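PDB 6IAI: protein of uncharacterized function (DUF1076) from Salmonella typhi, which acts as a type III secretion system effector, an E3/E4 ubiquitin ligase that also binds diubiquitin. Local coordinates for residues A[36-41]-A[109-114]; A[46-51]-A[80-85]; A[66-71]-A[102-107]. One frame throughout, in Å; residues are numbered along the deposited sequence.

Contact 1. Residues A[36-41]-A[109-114]; sequences IDKLSE and ERQLNT
The flat carboxamide of Gln111 has CA and CD of Lys38 to one side of its plane and CD1 of Ile36 to the other, while its two polar ends reach the backbone on either side of Lys38. Gln111 stands on the last turn of helix 91-113, and its partner is the loop leading into helix 41-53, a helix-to-loop junction in the N-terminal part of this effector. Gln111 OE1 accepts from Leu39 N at 2.8 Å (162° at the hydrogen), the donor tilted 20° from the carbonyl plane. Gln111 NE2 gives a weak bond to Asp37 O, 3.3 Å. Glutamine suits the place because one amide both donates and accepts, answering the C=O and N-H that flank a single residue in an extended chain. Its chain runs straight beyond CG (chi2 178°), long enough to carry the amide across to the loop. Lys38 crosses it obliquely, CD 3.3 Å from Gln111 OE1. On the buried side, Ile36 and Leu39 also touch Leu63 of the sheet. Next along, Ser40 N-caps helix 41-53 through Asp43 N. Bends at chi2 and chi4 bring Lys38 NZ 2.8 Å from Leu39 O and 2.8 Å from Glu41 OE1, a salt bridge.

Contact 2. Residues A[46-51]-A[80-85]; sequences LIRDTA and NTFKVS
Arg48, within helix 41-53, and Phe82, in the extended chain entering strand 83-85, are the closest backbone pair, their CA atoms 7.6 Å apart. Inside 46-51 the helical bonds are regular, Ala51 N to Ile47 O among them, and no backbone bond crosses to 80-85, leaving side chains to bridge the gap. The setting is an alpha/beta fold: helix 41-53 forms the crossover of a beta-alpha-beta unit between parallel strands 22-25 and 59-63, and here its flank meets the approach to the far edge strand, 83-85. The aliphatic part of Arg48 lies over one face of the Phe82 ring. Arg48 CG sits 4.0 Å from the centroid of the Phe82 ring and 22° off its normal, a CH-pi contact displaced toward the rim. CB and CD join it, CD coming 3.7 Å from Phe82 CE1. Arginine fits because its methylenes can cover an aromatic face while its charged end continues elsewhere: the chain turns at chi3 (-92°), and the guanidinium, its plane 52° from that of the ring, bonds through NH1 to Leu112 O and pairs through NE with Glu45. Leu112 touches Phe82 from the same side; a flat apolar ring suits this buried place. Ala51 is small enough for the helix surface to come close to the ring edge, its CB lying near the ring plane, 4.3 Å from Phe82 CD2.

Contact 3. Residues A[66-71]-A[102-107]; sequences LLYEVS and QGNAIR
The ring of Tyr68 lies obliquely against the helix at Asn104 and Ala105. The side of the ring carrying CD2 and CE2 follows the helix backbone, CE2 being 3.7 Å from Ala105 N, and the hydroxyl extends as far as the Asn104 side chain. Ring and amide planes stand 67° apart, so the two flat groups are steeply inclined and do not stack. Both side chains leave the backbone with CG anti to the carbonyl carbon (chi1 -57° for Tyr68), and in Tyr68 this carries the ring from the strand across to the helix. There OH meets Asn104 ND2 at 3.2 Å, a weak, bent bond with the amide nitrogen as donor. The other end of the amide is engaged too: Asn104 OD1 accepts from Ile36 N, so this buried asparagine links the helix to a loop as well as to the strand.

The contact belongs to the interior of the alpha/beta fold, where the long helix 91-113 packs on one face of the mixed four-stranded sheet. Strand 66-71 is an inner strand, and its axis passes 9.7 Å from that of helix segment 102-107, their directions 41° apart. Tyrosine suits this interval because its ring fills the space between strand and helix with apolar carbon and still places a hydroxyl at the asparagine. Trp101, one position before the helix segment, meets the same ring edge-to-face, and Leu63 of the neighbouring strand touches it as well.

Alanine at 105 brings little bulk between helix and strand, its CB lying 4.1 Å from Tyr68 CD2. Leu66, two residues before the tyrosine and directed to the same side of the strand, brings CD1 to 4.3 Å from Asn104 ND2.

How the contacts relate
The three contacts lie about 11 Å from one another, centre to centre, in a single chain. Contacts 1 and 3 share helix 91-113, contact 3 being earlier on it and contact 1 at its end. Contacts 2 and 3 reach one sheet through neighbouring antiparallel strands, 83-85 and 66-71, where Ser85 O bonds to Glu69 N at 2.8 Å. Along the chain, contact 1 closes a loop that contains both others, while the segments of contacts 2 and 3 alternate. Direct bonds tie them further: Asn113 OD1 meets Phe82 N at 2.8 Å. Together they join both helices and the sheet into one compact N-terminal domain.

Contact 1. Residues A[36-41]-A[109-114]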
ATOM      1  N   ILE A  36      -1.327   1.544  11.035  1.00 44.44           N
ATOM      2  CA  ILE A  36       0.008   1.836  10.534  1.00 43.20           C
ATOM      3  C   ILE A  36       0.492   3.184  11.106  1.00 46.56           C
ATOM      4  O   ILE A  36      -0.286   4.121  11.259  1.00 46.76           O
ATOM      5  CB  ILE A  36       0.102   1.762   8.970  1.00 45.25           C
ATOM      6  CG1 ILE A  36      -0.940   2.668   8.269  1.00 45.50           C
ATOM      7  CG2 ILE A  36       0.022   0.304   8.466  1.00 44.23           C
ATOM      8  CD1 ILE A  36      -0.550   3.209   6.904  1.00 42.30           C
ATOM      9  N   ASP A  37       1.758   3.262  11.449  1.00 42.63           N
ATOM     10  CA  ASP A  37       2.359   4.508  11.899  1.00 43.15           C
ATOM     11  C   ASP A  37       2.807   5.230  10.622  1.00 45.95           C
ATOM     12  O   ASP A  37       2.511   4.776   9.515  1.00 45.45           O
ATOM     13  CB  ASP A  37       3.571   4.221  12.828  1.00 45.97           C
ATOM     14  CG  ASP A  37       3.928   5.285  13.861  1.00 61.42           C
ATOM     15  OD1 ASP A  37       3.549   6.466  13.664  1.00 60.59           O
ATOM     16  OD2 ASP A  37       4.630   4.943  14.846  1.00 73.81           O
ATOM     17  N   LYS A  38       3.538   6.333  10.771  1.00 42.65           N
ATOM     18  CA  LYS A  38       4.047   7.110   9.658  1.00 42.36           C
ATOM     19  C   LYS A  38       5.157   6.316   8.919  1.00 47.47           C
ATOM     20  O   LYS A  38       6.110   5.873   9.558  1.00 50.01           O
ATOM     21  CB  LYS A  38       4.519   8.489  10.195  1.00 44.09           C
ATOM     22  CG  LYS A  38       5.353   9.369   9.253  1.00 64.74           C
ATOM     23  CD  LYS A  38       4.620   9.825   7.964  1.00 76.15           C
ATOM     24  CE  LYS A  38       5.397  10.869   7.192  1.00 78.17           C
ATOM     25  NZ  LYS A  38       6.806  10.452   6.897  1.00 71.33           N
ATOM     26  N   LEU A  39       5.002   6.093   7.591  1.00 41.14           N
ATOM     27  CA  LEU A  39       6.018   5.438   6.764  1.00 39.50           C
ATOM     28  C   LEU A  39       7.169   6.421   6.578  1.00 43.28           C
ATOM     29  O   LEU A  39       6.964   7.624   6.726  1.00 43.18           O
ATOM     30  CB  LEU A  39       5.494   5.061   5.360  1.00 38.97           C
ATOM     31  CG  LEU A  39       4.274   4.156   5.155  1.00 43.19           C
ATOM     32  CD1 LEU A  39       4.360   3.485   3.801  1.00 42.38           C
ATOM     33  CD2 LEU A  39       4.137   3.102   6.206  1.00 45.00           C
ATOM     34  N   SER A  40       8.368   5.937   6.198  1.00 40.01           N
ATOM     35  CA  SER A  40       9.489   6.856   5.968  1.00 39.00           C
ATOM     36  C   SER A  40       9.214   7.697   4.706  1.00 44.52           C
ATOM     37  O   SER A  40       8.360   7.325   3.898  1.00 46.27           O
ATOM     38  CB  SER A  40      10.812   6.091   5.865  1.00 39.05           C
ATOM     39  OG  SER A  40      11.098   5.584   4.569  1.00 46.11           O
ATOM     40  N   GLU A  41       9.930   8.808   4.532  1.00 39.97           N
ATOM     41  CA  GLU A  41       9.791   9.654   3.356  1.00 40.21           C
ATOM     42  C   GLU A  41      10.240   8.930   2.101  1.00 44.60           C
ATOM     43  O   GLU A  41       9.620   9.110   1.046  1.00 45.65           O
ATOM     44  CB  GLU A  41      10.550  10.989   3.536  1.00 42.28           C
ATOM     45  CG  GLU A  41       9.859  11.951   4.501  1.00 57.23           C
ATOM     46  CD  GLU A  41       8.451  12.407   4.150  1.00 82.27           C
ATOM     47  OE1 GLU A  41       7.592  12.428   5.062  1.00 73.93           O
ATOM     48  OE2 GLU A  41       8.204  12.741   2.969  1.00 79.69           O
ATOM     49  N   GLU A 109      -3.318   7.091   2.431  1.00 29.34           N
ATOM     50  CA  GLU A 109      -3.744   8.196   1.543  1.00 28.78           C
ATOM     51  C   GLU A 109      -3.325   9.560   2.083  1.00 33.46           C
ATOM     52  O   GLU A 109      -2.718  10.356   1.365  1.00 34.35           O
ATOM     53  CB  GLU A 109      -5.255   8.141   1.311  1.00 29.23           C
ATOM     54  CG  GLU A 109      -5.634   8.796  -0.001  1.00 31.89           C
ATOM     55  CD  GLU A 109      -7.098   8.688  -0.322  1.00 39.54           C
ATOM     56  OE1 GLU A 109      -7.522   7.608  -0.791  1.00 44.20           O
ATOM     57  OE2 GLU A 109      -7.831   9.665  -0.055  1.00 34.34           O
ATOM     58  N   ARG A 110      -3.568   9.780   3.373  1.00 31.70           N
ATOM     59  CA  ARG A 110      -3.214  11.007   4.081  1.00 32.29           C
ATOM     60  C   ARG A 110      -1.722  11.252   4.012  1.00 37.30           C
ATOM     61  O   ARG A 110      -1.312  12.361   3.707  1.00 38.22           O
ATOM     62  CB  ARG A 110      -3.715  10.918   5.533  1.00 35.49           C
ATOM     63  CG  ARG A 110      -3.623  12.215   6.333  1.00 45.45           C
ATOM     64  CD  ARG A 110      -4.288  12.046   7.687  1.00 55.04           C
ATOM     65  NE  ARG A 110      -5.747  11.907   7.586  1.00 64.60           N
ATOM     66  CZ  ARG A 110      -6.481  11.012   8.248  1.00 77.85           C
ATOM     67  NH1 ARG A 110      -5.902  10.144   9.074  1.00 57.98           N
ATOM     68  NH2 ARG A 110      -7.797  10.980   8.091  1.00 64.79           N
ATOM     69  N   GLN A 111      -0.891  10.210   4.239  1.00 35.72           N
ATOM     70  CA  GLN A 111       0.575  10.344   4.176  1.00 34.67           C
ATOM     71  C   GLN A 111       1.088  10.587   2.750  1.00 38.69           C
ATOM     72  O   GLN A 111       2.032  11.360   2.553  1.00 37.55           O
ATOM     73  CB  GLN A 111       1.250   9.125   4.778  1.00 35.68           C
ATOM     74  CG  GLN A 111       0.970   8.916   6.273  1.00 29.50           C
ATOM     75  CD  GLN A 111       1.663   7.647   6.719  1.00 48.49           C
ATOM     76  OE1 GLN A 111       2.855   7.436   6.445  1.00 41.17           O
ATOM     77  NE2 GLN A 111       0.927   6.761   7.386  1.00 37.72           N
ATOM     78  N   LEU A 112       0.465   9.917   1.753  1.00 34.31           N
ATOM     79  CA  LEU A 112       0.837  10.080   0.348  1.00 33.36           C
ATOM     80  C   LEU A 112       0.589  11.499  -0.177  1.00 39.27           C
ATOM     81  O   LEU A 112       1.338  11.964  -1.039  1.00 37.24           O
ATOM     82  CB  LEU A 112       0.079   9.070  -0.538  1.00 32.75           C
ATOM     83  CG  LEU A 112       0.552   7.607  -0.449  1.00 36.02           C
ATOM     84  CD1 LEU A 112      -0.374   6.700  -1.194  1.00 33.58           C
ATOM     85  CD2 LEU A 112       2.014   7.449  -0.870  1.00 36.49           C
ATOM     86  N   ASN A 113      -0.502  12.161   0.300  1.00 37.83           N
ATOM     87  CA  ASN A 113      -0.880  13.501  -0.147  1.00 37.73           C
ATOM     88  C   ASN A 113      -0.393  14.628   0.776  1.00 45.40           C
ATOM     89  O   ASN A 113      -0.539  15.791   0.411  1.00 47.46           O
ATOM     90  CB  ASN A 113      -2.377  13.582  -0.395  1.00 35.37           C
ATOM     91  CG  ASN A 113      -2.866  12.668  -1.472  1.00 40.17           C
ATOM     92  OD1 ASN A 113      -2.565  12.832  -2.663  1.00 36.65           O
ATOM     93  ND2 ASN A 113      -3.628  11.673  -1.085  1.00 33.55           N
ATOM     94  N   THR A 114       0.189  14.311   1.952  1.00 42.98           N
ATOM     95  CA  THR A 114       0.790  15.335   2.813  1.00 62.83           C
ATOM     96  C   THR A 114       2.273  15.414   2.476  1.00 57.82           C
ATOM     97  O   THR A 114       2.754  16.473   2.090  1.00 56.61           O
ATOM     98  CB  THR A 114       0.570  15.065   4.307  1.00 71.93           C
ATOM     99  OG1 THR A 114       0.856  13.709   4.580  1.00 78.83           O
ATOM    100  CG2 THR A 114      -0.835  15.375   4.766  1.00 68.98           C
TER

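Contact 2. Residues A[46-51]-A[80-85]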
ATOM      1  N   LEU A  46       8.911   6.310  -2.925  1.00 31.06           N
ATOM      2  CA  LEU A  46       8.900   5.122  -3.757  1.00 29.84           C
ATOM      3  C   LEU A  46       7.447   4.793  -4.207  1.00 34.32           C
ATOM      4  O   LEU A  46       7.237   4.512  -5.381  1.00 36.18           O
ATOM      5  CB  LEU A  46       9.534   3.905  -3.014  1.00 29.41           C
ATOM      6  CG  LEU A  46       9.507   2.568  -3.772  1.00 31.05           C
ATOM      7  CD1 LEU A  46      10.360   2.648  -5.083  1.00 30.00           C
ATOM      8  CD2 LEU A  46       9.896   1.424  -2.860  1.00 27.78           C
ATOM      9  N   ILE A  47       6.462   4.854  -3.292  1.00 29.27           N
ATOM     10  CA  ILE A  47       5.058   4.589  -3.635  1.00 28.47           C
ATOM     11  C   ILE A  47       4.553   5.604  -4.658  1.00 33.37           C
ATOM     12  O   ILE A  47       4.025   5.198  -5.691  1.00 32.71           O
ATOM     13  CB  ILE A  47       4.137   4.491  -2.394  1.00 31.25           C
ATOM     14  CG1 ILE A  47       4.610   3.368  -1.434  1.00 31.05           C
ATOM     15  CG2 ILE A  47       2.660   4.292  -2.824  1.00 31.35           C
ATOM     16  CD1 ILE A  47       3.969   3.437   0.015  1.00 33.36           C
ATOM     17  N   ARG A  48       4.795   6.915  -4.400  1.00 31.77           N
ATOM     18  CA  ARG A  48       4.410   8.038  -5.266  1.00 31.18           C
ATOM     19  C   ARG A  48       5.004   7.880  -6.653  1.00 37.67           C
ATOM     20  O   ARG A  48       4.236   7.832  -7.619  1.00 37.57           O
ATOM     21  CB  ARG A  48       4.810   9.399  -4.627  1.00 27.11           C
ATOM     22  CG  ARG A  48       4.007   9.741  -3.367  1.00 28.04           C
ATOM     23  CD  ARG A  48       4.179  11.179  -2.915  1.00 28.62           C
ATOM     24  NE  ARG A  48       5.241  11.460  -1.948  1.00 41.25           N
ATOM     25  CZ  ARG A  48       5.088  11.725  -0.656  1.00 46.33           C
ATOM     26  NH1 ARG A  48       3.888  11.774  -0.121  1.00 40.45           N
ATOM     27  NH2 ARG A  48       6.140  11.990   0.095  1.00 46.01           N
ATOM     28  N   ASP A  49       6.366   7.732  -6.757  1.00 35.36           N
ATOM     29  CA  ASP A  49       7.068   7.551  -8.040  1.00 35.45           C
ATOM     30  C   ASP A  49       6.562   6.340  -8.826  1.00 38.98           C
ATOM     31  O   ASP A  49       6.347   6.442 -10.031  1.00 39.07           O
ATOM     32  CB  ASP A  49       8.585   7.451  -7.850  1.00 38.09           C
ATOM     33  CG  ASP A  49       9.287   8.725  -7.390  1.00 64.42           C
ATOM     34  OD1 ASP A  49       8.637   9.808  -7.390  1.00 69.35           O
ATOM     35  OD2 ASP A  49      10.496   8.648  -7.037  1.00 71.54           O
ATOM     36  N   THR A  50       6.332   5.205  -8.145  1.00 34.59           N
ATOM     37  CA  THR A  50       5.841   3.985  -8.799  1.00 33.53           C
ATOM     38  C   THR A  50       4.421   4.176  -9.337  1.00 36.80           C
ATOM     39  O   THR A  50       4.148   3.780 -10.475  1.00 37.99           O
ATOM     40  CB  THR A  50       6.007   2.761  -7.881  1.00 32.01           C
ATOM     41  OG1 THR A  50       7.348   2.741  -7.393  1.00 31.33           O
ATOM     42  CG2 THR A  50       5.757   1.475  -8.595  1.00 21.32           C
ATOM     43  N   ALA A  51       3.526   4.811  -8.538  1.00 32.04           N
ATOM     44  CA  ALA A  51       2.152   5.088  -8.962  1.00 30.54           C
ATOM     45  C   ALA A  51       2.169   6.055 -10.160  1.00 36.23           C
ATOM     46  O   ALA A  51       1.476   5.807 -11.147  1.00 36.65           O
ATOM     47  CB  ALA A  51       1.341   5.644  -7.800  1.00 30.71           C
ATOM     48  N   ASN A  80      -0.220  14.416  -9.416  1.00 45.87           N
ATOM     49  CA  ASN A  80       0.393  14.090  -8.132  1.00 44.04           C
ATOM     50  C   ASN A  80      -0.613  14.151  -6.988  1.00 42.30           C
ATOM     51  O   ASN A  80      -0.358  14.758  -5.949  1.00 41.10           O
ATOM     52  CB  ASN A  80       1.643  14.943  -7.868  1.00 46.90           C
ATOM     53  CG  ASN A  80       2.673  14.869  -8.973  1.00 78.34           C
ATOM     54  OD1 ASN A  80       2.632  13.997  -9.858  1.00 68.34           O
ATOM     55  ND2 ASN A  80       3.602  15.816  -8.976  1.00 78.49           N
ATOM     56  N   THR A  81      -1.759  13.506  -7.199  1.00 35.29           N
ATOM     57  CA  THR A  81      -2.807  13.311  -6.214  1.00 34.67           C
ATOM     58  C   THR A  81      -2.931  11.804  -6.146  1.00 34.78           C
ATOM     59  O   THR A  81      -2.899  11.157  -7.185  1.00 31.70           O
ATOM     60  CB  THR A  81      -4.121  14.057  -6.574  1.00 43.99           C
ATOM     61  OG1 THR A  81      -4.653  13.584  -7.815  1.00 50.12           O
ATOM     62  CG2 THR A  81      -3.935  15.535  -6.631  1.00 38.20           C
ATOM     63  N   PHE A  82      -2.998  11.235  -4.931  1.00 32.06           N
ATOM     64  CA  PHE A  82      -3.021   9.772  -4.776  1.00 30.55           C
ATOM     65  C   PHE A  82      -4.236   9.271  -4.060  1.00 33.34           C
ATOM     66  O   PHE A  82      -4.636   9.849  -3.054  1.00 33.00           O
ATOM     67  CB  PHE A  82      -1.716   9.273  -4.090  1.00 30.97           C
ATOM     68  CG  PHE A  82      -0.471   9.859  -4.720  1.00 30.70           C
ATOM     69  CD1 PHE A  82       0.014  11.104  -4.319  1.00 32.73           C
ATOM     70  CD2 PHE A  82       0.180   9.199  -5.758  1.00 31.55           C
ATOM     71  CE1 PHE A  82       1.119  11.690  -4.964  1.00 32.76           C
ATOM     72  CE2 PHE A  82       1.291   9.780  -6.395  1.00 34.52           C
ATOM     73  CZ  PHE A  82       1.748  11.025  -5.998  1.00 31.93           C
ATOM     74  N   LYS A  83      -4.801   8.179  -4.578  1.00 30.77           N
ATOM     75  CA  LYS A  83      -5.957   7.477  -4.041  1.00 31.16           C
ATOM     76  C   LYS A  83      -5.543   6.087  -3.541  1.00 36.53           C
ATOM     77  O   LYS A  83      -4.816   5.368  -4.217  1.00 34.42           O
ATOM     78  CB  LYS A  83      -7.067   7.330  -5.117  1.00 33.09           C
ATOM     79  CG  LYS A  83      -8.470   7.122  -4.551  1.00 51.26           C
ATOM     80  CD  LYS A  83      -9.064   8.416  -3.896  1.00 70.97           C
ATOM     81  CE  LYS A  83     -10.114   8.134  -2.832  1.00 80.34           C
ATOM     82  NZ  LYS A  83     -10.202   9.230  -1.818  1.00 81.07           N
ATOM     83  N   VAL A  84      -6.069   5.702  -2.361  1.00 35.09           N
ATOM     84  CA  VAL A  84      -5.840   4.405  -1.733  1.00 34.10           C
ATOM     85  C   VAL A  84      -7.161   3.707  -1.568  1.00 41.00           C
ATOM     86  O   VAL A  84      -8.084   4.266  -0.989  1.00 42.53           O
ATOM     87  CB  VAL A  84      -5.024   4.468  -0.401  1.00 35.65           C
ATOM     88  CG1 VAL A  84      -4.778   3.071   0.177  1.00 34.99           C
ATOM     89  CG2 VAL A  84      -3.698   5.204  -0.595  1.00 34.62           C
ATOM     90  N   SER A  85      -7.247   2.483  -2.088  1.00 39.16           N
ATOM     91  CA  SER A  85      -8.396   1.587  -1.955  1.00 40.14           C
ATOM     92  C   SER A  85      -7.880   0.185  -1.622  1.00 45.05           C
ATOM     93  O   SER A  85      -6.682  -0.003  -1.445  1.00 43.58           O
ATOM     94  CB  SER A  85      -9.254   1.582  -3.229  1.00 44.54           C
ATOM     95  OG  SER A  85      -8.532   1.274  -4.412  1.00 57.69           O
TER

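Contact 3. Residues A[66-71]-A[102-107]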
ATOM      1  N   LEU A  66      -1.558  -6.862   4.904  1.00 38.71           N
ATOM      2  CA  LEU A  66      -2.686  -6.421   4.084  1.00 37.30           C
ATOM      3  C   LEU A  66      -2.219  -5.742   2.797  1.00 39.84           C
ATOM      4  O   LEU A  66      -1.130  -5.158   2.758  1.00 39.21           O
ATOM      5  CB  LEU A  66      -3.668  -5.528   4.880  1.00 37.49           C
ATOM      6  CG  LEU A  66      -4.358  -6.165   6.116  1.00 41.27           C
ATOM      7  CD1 LEU A  66      -4.939  -5.097   7.030  1.00 41.34           C
ATOM      8  CD2 LEU A  66      -5.403  -7.225   5.708  1.00 40.71           C
ATOM      9  N   LEU A  67      -3.042  -5.858   1.737  1.00 35.88           N
ATOM     10  CA  LEU A  67      -2.807  -5.289   0.412  1.00 34.91           C
ATOM     11  C   LEU A  67      -3.659  -4.061   0.206  1.00 39.19           C
ATOM     12  O   LEU A  67      -4.865  -4.090   0.471  1.00 37.61           O
ATOM     13  CB  LEU A  67      -3.127  -6.277  -0.731  1.00 34.45           C
ATOM     14  CG  LEU A  67      -2.459  -7.625  -0.737  1.00 39.09           C
ATOM     15  CD1 LEU A  67      -2.757  -8.349  -2.052  1.00 37.83           C
ATOM     16  CD2 LEU A  67      -0.962  -7.502  -0.486  1.00 42.47           C
ATOM     17  N   TYR A  68      -3.034  -3.015  -0.360  1.00 36.08           N
ATOM     18  CA  TYR A  68      -3.624  -1.718  -0.683  1.00 34.79           C
ATOM     19  C   TYR A  68      -3.394  -1.421  -2.147  1.00 37.71           C
ATOM     20  O   TYR A  68      -2.371  -1.793  -2.694  1.00 38.66           O
ATOM     21  CB  TYR A  68      -2.996  -0.626   0.197  1.00 35.92           C
ATOM     22  CG  TYR A  68      -3.156  -0.942   1.673  1.00 38.23           C
ATOM     23  CD1 TYR A  68      -2.257  -1.787   2.328  1.00 40.22           C
ATOM     24  CD2 TYR A  68      -4.257  -0.476   2.392  1.00 38.34           C
ATOM     25  CE1 TYR A  68      -2.438  -2.139   3.665  1.00 40.62           C
ATOM     26  CE2 TYR A  68      -4.437  -0.807   3.734  1.00 39.00           C
ATOM     27  CZ  TYR A  68      -3.521  -1.633   4.368  1.00 46.69           C
ATOM     28  OH  TYR A  68      -3.706  -1.979   5.676  1.00 44.30           O
ATOM     29  N   GLU A  69      -4.376  -0.804  -2.800  1.00 33.49           N
ATOM     30  CA  GLU A  69      -4.301  -0.396  -4.199  1.00 32.04           C
ATOM     31  C   GLU A  69      -4.063   1.079  -4.230  1.00 36.96           C
ATOM     32  O   GLU A  69      -4.754   1.810  -3.526  1.00 38.50           O
ATOM     33  CB  GLU A  69      -5.579  -0.755  -4.934  1.00 33.29           C
ATOM     34  CG  GLU A  69      -5.863  -2.250  -4.916  1.00 39.12           C
ATOM     35  CD  GLU A  69      -7.227  -2.695  -5.409  1.00 73.02           C
ATOM     36  OE1 GLU A  69      -8.222  -1.953  -5.221  1.00 63.25           O
ATOM     37  OE2 GLU A  69      -7.308  -3.850  -5.889  1.00 78.40           O
ATOM     38  N   VAL A  70      -3.011   1.524  -4.934  1.00 33.59           N
ATOM     39  CA  VAL A  70      -2.703   2.942  -5.001  1.00 32.73           C
ATOM     40  C   VAL A  70      -2.531   3.388  -6.458  1.00 37.53           C
ATOM     41  O   VAL A  70      -1.978   2.670  -7.290  1.00 36.90           O
ATOM     42  CB  VAL A  70      -1.574   3.464  -4.051  1.00 36.05           C
ATOM     43  CG1 VAL A  70      -1.065   2.452  -3.029  1.00 35.99           C
ATOM     44  CG2 VAL A  70      -0.488   4.268  -4.724  1.00 35.35           C
ATOM     45  N   SER A  71      -3.068   4.568  -6.762  1.00 34.85           N
ATOM     46  CA  SER A  71      -2.959   5.203  -8.068  1.00 34.66           C
ATOM     47  C   SER A  71      -2.764   6.673  -7.909  1.00 36.92           C
ATOM     48  O   SER A  71      -3.158   7.229  -6.899  1.00 38.64           O
ATOM     49  CB  SER A  71      -4.177   4.909  -8.953  1.00 38.34           C
ATOM     50  OG  SER A  71      -5.408   4.874  -8.250  1.00 49.93           O
ATOM     51  N   GLN A 102      -9.579  -0.425   6.275  1.00 40.97           N
ATOM     52  CA  GLN A 102     -10.108   0.900   5.917  1.00 40.14           C
ATOM     53  C   GLN A 102      -9.359   2.057   6.585  1.00 42.84           C
ATOM     54  O   GLN A 102      -9.023   3.045   5.920  1.00 43.84           O
ATOM     55  CB  GLN A 102     -11.622   0.976   6.190  1.00 41.47           C
ATOM     56  CG  GLN A 102     -12.323   2.270   5.742  1.00 57.85           C
ATOM     57  CD  GLN A 102     -12.326   2.459   4.246  1.00 85.33           C
ATOM     58  OE1 GLN A 102     -11.434   3.100   3.675  1.00 82.47           O
ATOM     59  NE2 GLN A 102     -13.320   1.893   3.575  1.00 84.37           N
ATOM     60  N   GLY A 103      -9.099   1.921   7.878  1.00 37.69           N
ATOM     61  CA  GLY A 103      -8.373   2.912   8.666  1.00 36.37           C
ATOM     62  C   GLY A 103      -6.956   3.115   8.205  1.00 39.97           C
ATOM     63  O   GLY A 103      -6.460   4.253   8.171  1.00 41.66           O
ATOM     64  N   ASN A 104      -6.295   2.003   7.842  1.00 35.44           N
ATOM     65  CA  ASN A 104      -4.926   2.012   7.328  1.00 35.50           C
ATOM     66  C   ASN A 104      -4.902   2.631   5.926  1.00 36.10           C
ATOM     67  O   ASN A 104      -3.996   3.407   5.619  1.00 35.79           O
ATOM     68  CB  ASN A 104      -4.370   0.602   7.297  1.00 37.48           C
ATOM     69  CG  ASN A 104      -3.982   0.066   8.638  1.00 46.04           C
ATOM     70  OD1 ASN A 104      -3.614   0.802   9.555  1.00 37.80           O
ATOM     71  ND2 ASN A 104      -3.987  -1.239   8.749  1.00 41.91           N
ATOM     72  N   ALA A 105      -5.934   2.313   5.104  1.00 29.31           N
ATOM     73  CA  ALA A 105      -6.095   2.856   3.759  1.00 29.14           C
ATOM     74  C   ALA A 105      -6.197   4.383   3.808  1.00 36.72           C
ATOM     75  O   ALA A 105      -5.486   5.045   3.049  1.00 37.29           O
ATOM     76  CB  ALA A 105      -7.303   2.230   3.075  1.00 29.56           C
ATOM     77  N   ILE A 106      -6.975   4.940   4.793  1.00 34.95           N
ATOM     78  CA  ILE A 106      -7.143   6.377   5.046  1.00 34.04           C
ATOM     79  C   ILE A 106      -5.796   6.994   5.382  1.00 37.84           C
ATOM     80  O   ILE A 106      -5.435   8.043   4.840  1.00 39.14           O
ATOM     81  CB  ILE A 106      -8.185   6.660   6.199  1.00 37.86           C
ATOM     82  CG1 ILE A 106      -9.647   6.257   5.869  1.00 39.65           C
ATOM     83  CG2 ILE A 106      -8.133   8.108   6.664  1.00 37.29           C
ATOM     84  CD1 ILE A 106     -10.245   6.739   4.587  1.00 59.73           C
ATOM     85  N   ARG A 107      -5.062   6.357   6.310  1.00 35.87           N
ATOM     86  CA  ARG A 107      -3.760   6.828   6.808  1.00 34.91           C
ATOM     87  C   ARG A 107      -2.724   6.860   5.715  1.00 36.67           C
ATOM     88  O   ARG A 107      -2.010   7.865   5.581  1.00 38.30           O
ATOM     89  CB  ARG A 107      -3.292   5.970   7.987  1.00 37.58           C
ATOM     90  CG  ARG A 107      -3.991   6.329   9.290  1.00 46.85           C
ATOM     91  CD  ARG A 107      -3.880   5.216  10.300  1.00 59.30           C
ATOM     92  NE  ARG A 107      -4.819   5.416  11.402  1.00 72.64           N
ATOM     93  CZ  ARG A 107      -4.506   5.981  12.556  1.00 84.27           C
ATOM     94  NH1 ARG A 107      -3.259   6.385  12.791  1.00 69.98           N
ATOM     95  NH2 ARG A 107      -5.433   6.142  13.492  1.00 65.13           N
TER